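T-cell surface glycoprotein YE1/48 (Mus musculus, PDB 1QO3) acts as a receptor on natural killer cells that recognises H-2d class I molecules and inhibits the killing of cells bearing them. Local coordinates at residues L61-V72 against C107-G118. The protein carries 1 engineered substitution. Sequence-based numbering, arbitrary orientation.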
loop_
_atom_site.group_PDB
_atom_site.type_symbol
_atom_site.label_atom_id
_atom_site.label_comp_id
_atom_site.label_asym_id
_atom_site.label_seq_id
_atom_site.Cartn_x
_atom_site.Cartn_y
_atom_site.Cartn_z
ATOM N N LEU C 61 0.124 5.962 17.197
ATOM C CA LEU C 61 1.456 6.489 17.522
ATOM C C LEU C 61 2.629 5.678 16.970
ATOM O O LEU C 61 3.682 6.241 16.650
ATOM C CB LEU C 61 1.633 6.630 19.046
ATOM C CG LEU C 61 0.902 7.752 19.800
ATOM C CD1 LEU C 61 1.115 7.582 21.306
ATOM C CD2 LEU C 61 1.431 9.117 19.333
ATOM N N GLN C 62 2.465 4.364 16.862
ATOM C CA GLN C 62 3.559 3.544 16.369
ATOM C C GLN C 62 3.758 3.651 14.866
ATOM O O GLN C 62 4.753 3.169 14.330
ATOM C CB GLN C 62 3.385 2.090 16.822
ATOM C CG GLN C 62 3.648 1.959 18.324
ATOM C CD GLN C 62 3.583 0.533 18.842
ATOM O OE1 GLN C 62 2.602 -0.185 18.620
ATOM N NE2 GLN C 62 4.627 0.121 19.552
ATOM N N LEU C 63 2.817 4.316 14.203
ATOM C CA LEU C 63 2.897 4.540 12.772
ATOM C C LEU C 63 3.805 5.732 12.520
ATOM O O LEU C 63 4.376 5.862 11.435
ATOM C CB LEU C 63 1.519 4.867 12.191
ATOM C CG LEU C 63 0.410 3.821 12.308
ATOM C CD1 LEU C 63 -0.861 4.382 11.695
ATOM C CD2 LEU C 63 0.826 2.526 11.614
ATOM N N VAL C 64 3.940 6.604 13.522
ATOM C CA VAL C 64 4.753 7.810 13.356
ATOM C C VAL C 64 5.938 8.033 14.291
ATOM O O VAL C 64 6.807 8.846 13.976
ATOM C CB VAL C 64 3.880 9.083 13.420
ATOM C CG1 VAL C 64 2.752 8.992 12.410
ATOM C CG2 VAL C 64 3.328 9.279 14.831
ATOM N N VAL C 65 5.988 7.349 15.433
ATOM C CA VAL C 65 7.122 7.541 16.345
ATOM C C VAL C 65 8.374 6.819 15.841
ATOM O O VAL C 65 8.285 5.763 15.205
ATOM C CB VAL C 65 6.820 7.050 17.787
ATOM C CG1 VAL C 65 5.597 7.784 18.344
ATOM C CG2 VAL C 65 6.618 5.536 17.800
ATOM N N PRO C 66 9.558 7.387 16.127
ATOM C CA PRO C 66 10.880 6.875 15.745
ATOM C C PRO C 66 11.123 5.412 16.114
ATOM O O PRO C 66 10.545 4.897 17.076
ATOM C CB PRO C 66 11.837 7.800 16.497
ATOM C CG PRO C 66 11.067 9.095 16.592
ATOM C CD PRO C 66 9.686 8.611 16.943
ATOM N N SER C 67 11.977 4.739 15.346
ATOM C CA SER C 67 12.311 3.355 15.653
ATOM C C SER C 67 13.150 3.438 16.932
ATOM O O SER C 67 13.183 2.503 17.736
ATOM C CB SER C 67 13.104 2.707 14.503
ATOM O OG SER C 67 14.314 3.396 14.232
ATOM N N ASP C 68 13.828 4.573 17.111
ATOM C CA ASP C 68 14.613 4.805 18.321
ATOM C C ASP C 68 13.579 5.080 19.395
ATOM O O ASP C 68 12.547 5.687 19.129
ATOM C CB ASP C 68 15.521 6.031 18.192
ATOM C CG ASP C 68 16.722 5.778 17.313
ATOM O OD1 ASP C 68 17.156 4.608 17.216
ATOM O OD2 ASP C 68 17.236 6.759 16.734
ATOM N N SER C 69 13.864 4.659 20.613
ATOM C CA SER C 69 12.920 4.839 21.694
ATOM C C SER C 69 12.762 6.280 22.193
ATOM O O SER C 69 13.629 7.129 21.995
ATOM C CB SER C 69 13.319 3.912 22.835
ATOM O OG SER C 69 13.557 2.606 22.328
ATOM N N CYS C 70 11.629 6.529 22.839
ATOM C CA CYS C 70 11.296 7.831 23.401
ATOM C C CYS C 70 10.721 7.622 24.800
ATOM O O CYS C 70 9.896 6.721 25.011
ATOM C CB CYS C 70 10.227 8.529 22.549
ATOM S SG CYS C 70 10.639 8.757 20.812
ATOM N N TRP C 71 11.149 8.448 25.748
ATOM C CA TRP C 71 10.631 8.374 27.117
ATOM C C TRP C 71 9.142 8.764 27.134
ATOM O O TRP C 71 8.740 9.723 26.465
ATOM C CB TRP C 71 11.411 9.336 28.026
ATOM C CG TRP C 71 12.744 8.822 28.531
ATOM C CD1 TRP C 71 13.921 9.516 28.583
ATOM C CD2 TRP C 71 13.009 7.543 29.125
ATOM N NE1 TRP C 71 14.900 8.753 29.177
ATOM C CE2 TRP C 71 14.368 7.537 29.519
ATOM C CE3 TRP C 71 12.229 6.402 29.366
ATOM C CZ2 TRP C 71 14.967 6.434 30.138
ATOM C CZ3 TRP C 71 12.821 5.301 29.982
ATOM C CH2 TRP C 71 14.182 5.327 30.362
ATOM N N VAL C 72 8.327 8.006 27.869
ATOM C CA VAL C 72 6.902 8.304 28.013
ATOM C C VAL C 72 6.583 8.398 29.508
ATOM O O VAL C 72 7.395 7.995 30.340
ATOM C CB VAL C 72 5.989 7.241 27.323
ATOM C CG1 VAL C 72 6.029 7.436 25.816
ATOM C CG2 VAL C 72 6.437 5.839 27.678
ATOM N N CYS C 107 11.881 2.813 34.084
ATOM C CA CYS C 107 11.166 3.833 33.309
ATOM C C CYS C 107 10.730 3.264 31.955
ATOM O O CYS C 107 11.402 2.396 31.399
ATOM C CB CYS C 107 12.048 5.079 33.144
ATOM S SG CYS C 107 12.116 6.083 34.670
ATOM N N MET C 108 9.608 3.749 31.428
ATOM C CA MET C 108 9.070 3.235 30.171
ATOM C C MET C 108 9.422 4.002 28.894
ATOM O O MET C 108 9.273 5.223 28.813
ATOM C CB MET C 108 7.545 3.117 30.287
ATOM C CG MET C 108 6.937 2.089 29.356
ATOM S SD MET C 108 7.577 0.416 29.671
ATOM C CE MET C 108 6.667 -0.003 31.161
ATOM N N LEU C 109 9.871 3.253 27.893
ATOM C CA LEU C 109 10.244 3.794 26.590
ATOM C C LEU C 109 9.230 3.375 25.534
ATOM O O LEU C 109 8.724 2.250 25.576
ATOM C CB LEU C 109 11.609 3.252 26.163
ATOM C CG LEU C 109 12.849 3.729 26.907
ATOM C CD1 LEU C 109 14.012 2.789 26.631
ATOM C CD2 LEU C 109 13.163 5.154 26.471
ATOM N N LEU C 110 8.933 4.276 24.595
ATOM C CA LEU C 110 8.019 3.970 23.492
ATOM C C LEU C 110 8.806 3.972 22.189
ATOM O O LEU C 110 9.578 4.895 21.906
ATOM C CB LEU C 110 6.882 4.998 23.370
ATOM C CG LEU C 110 6.063 4.859 22.066
ATOM C CD1 LEU C 110 5.251 3.564 22.074
ATOM C CD2 LEU C 110 5.137 6.046 21.887
ATOM N N SER C 111 8.622 2.927 21.399
ATOM C CA SER C 111 9.287 2.834 20.106
ATOM C C SER C 111 8.248 2.355 19.105
ATOM O O SER C 111 7.177 1.891 19.485
ATOM C CB SER C 111 10.453 1.844 20.153
ATOM O OG SER C 111 9.980 0.512 20.229
ATOM N N LYS C 112 8.580 2.480 17.825
ATOM C CA LYS C 112 7.717 2.068 16.728
ATOM C C LYS C 112 7.152 0.664 16.922
ATOM O O LYS C 112 6.029 0.367 16.516
ATOM C CB LYS C 112 8.515 2.119 15.420
ATOM C CG LYS C 112 7.843 1.441 14.228
ATOM C CD LYS C 112 8.695 1.564 12.970
ATOM C CE LYS C 112 8.021 0.884 11.786
ATOM N NZ LYS C 112 8.751 1.088 10.493
ATOM N N THR C 113 7.927 -0.198 17.559
ATOM C CA THR C 113 7.507 -1.579 17.745
ATOM C C THR C 113 7.378 -2.032 19.187
ATOM O O THR C 113 6.903 -3.136 19.447
ATOM C CB THR C 113 8.500 -2.538 17.035
ATOM O OG1 THR C 113 9.836 -2.287 17.512
ATOM C CG2 THR C 113 8.454 -2.334 15.523
ATOM N N ARG C 114 7.782 -1.194 20.128
ATOM C CA ARG C 114 7.714 -1.607 21.522
ATOM C C ARG C 114 7.410 -0.536 22.566
ATOM O O ARG C 114 7.485 0.669 22.316
ATOM C CB ARG C 114 9.039 -2.285 21.921
ATOM C CG ARG C 114 9.356 -3.625 21.232
ATOM C CD ARG C 114 8.428 -4.749 21.703
ATOM N NE ARG C 114 8.434 -4.900 23.156
ATOM C CZ ARG C 114 9.440 -5.409 23.863
ATOM N NH1 ARG C 114 10.541 -5.835 23.258
ATOM N NH2 ARG C 114 9.357 -5.466 25.187
ATOM N N LEU C 115 7.069 -1.036 23.747
ATOM C CA LEU C 115 6.811 -0.259 24.950
ATOM C C LEU C 115 7.714 -1.089 25.884
ATOM O O LEU C 115 7.264 -2.014 26.561
ATOM C CB LEU C 115 5.326 -0.351 25.343
ATOM C CG LEU C 115 4.689 0.809 26.131
ATOM C CD1 LEU C 115 5.171 2.157 25.600
ATOM C CD2 LEU C 115 3.167 0.721 26.030
ATOM N N ASP C 116 9.006 -0.767 25.864
ATOM C CA ASP C 116 10.027 -1.488 26.623
ATOM C C ASP C 116 10.620 -0.643 27.755
ATOM O O ASP C 116 10.718 0.582 27.639
ATOM C CB ASP C 116 11.119 -1.923 25.634
ATOM C CG ASP C 116 12.068 -2.955 26.204
ATOM O OD1 ASP C 116 11.673 -3.701 27.124
ATOM O OD2 ASP C 116 13.212 -3.032 25.702
ATOM N N ASN C 117 11.013 -1.292 28.850
ATOM C CA ASN C 117 11.573 -0.555 29.974
ATOM C C ASN C 117 13.052 -0.280 29.778
ATOM O O ASN C 117 13.771 -1.069 29.167
ATOM C CB ASN C 117 11.334 -1.291 31.303
ATOM C CG ASN C 117 12.031 -2.643 31.370
ATOM O OD1 ASN C 117 11.866 -3.490 30.488
ATOM N ND2 ASN C 117 12.809 -2.854 32.431
ATOM N N GLY C 118 13.489 0.872 30.271
ATOM C CA GLY C 118 14.877 1.263 30.153
ATOM C C GLY C 118 15.326 1.908 31.451
ATOM O O GLY C 118 14.526 2.140 32.358
HETATM O O HOH W 1 4.493 -2.781 20.969
HETATM O O HOH W 2 11.252 0.223 16.775
#
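Leu-109 lays its CD2 methyl on the indole of Trp-71: CD2 stands 3.5 Å from the centroid of the six-membered ring of Trp-71 and 22° off its normal, a CH-pi contact over the face. The rim beside it is packed as well, with Trp-71 CE3 3.2 Å from the carbonyl O of Met-108 and the backbone of Gly-118 at the ring edge. Trp-71 has CG anti to its carbonyl carbon, and the ring rotation (chi2 136°) carries the benzo end to Cys-107, whose CB lies 3.3 Å from Trp-71 CZ3; Cys-107 SG, above the ring, makes a more distant sulfur-aromatic contact.

The strand pairing sets this register. Cys-70 and Leu-110 form an antiparallel hydrogen-bonded pair, Leu-110 N reaching Cys-70 O at 2.7 Å with an N-H...O angle of 169° and Cys-70 N returning to Leu-110 O at 2.8 Å; Trp-71 and Leu-109 follow as a non-hydrogen-bonded pair, and Val-72 N bonds Met-108 O at 3.1 Å. On the face shared with Cys-70, Leu-110 sends CD2 to 4.0 Å from Val-65 CG1, the side chains crossing at about a right angle, while its CB meets Val-72 CG1.

Ahead of the strand in sequence, Gln-62 extends from helix 55-64. Its NE2 donates to Ser-111 O at 3.1 Å, within the carbonyl plane, sharing the acceptor of Arg-114 N, one of two backbone bonds closing the turn. A water bridges Gln-62 NE2 to Thr-113 O.

Farther out, Trp-71 NE1 is anchored by Gln-122 O, and Trp-35 and Phe-124 meet the indole edge-to-face. Lys-112 forms a salt bridge with an acidic side chain of another protein's chain. Strand 70-77, reached from helix 55-64, pairs with hairpin 107-118, whose Cys-107 is disulfide-bonded to Cys-120, as in the C-type lectin-like domain.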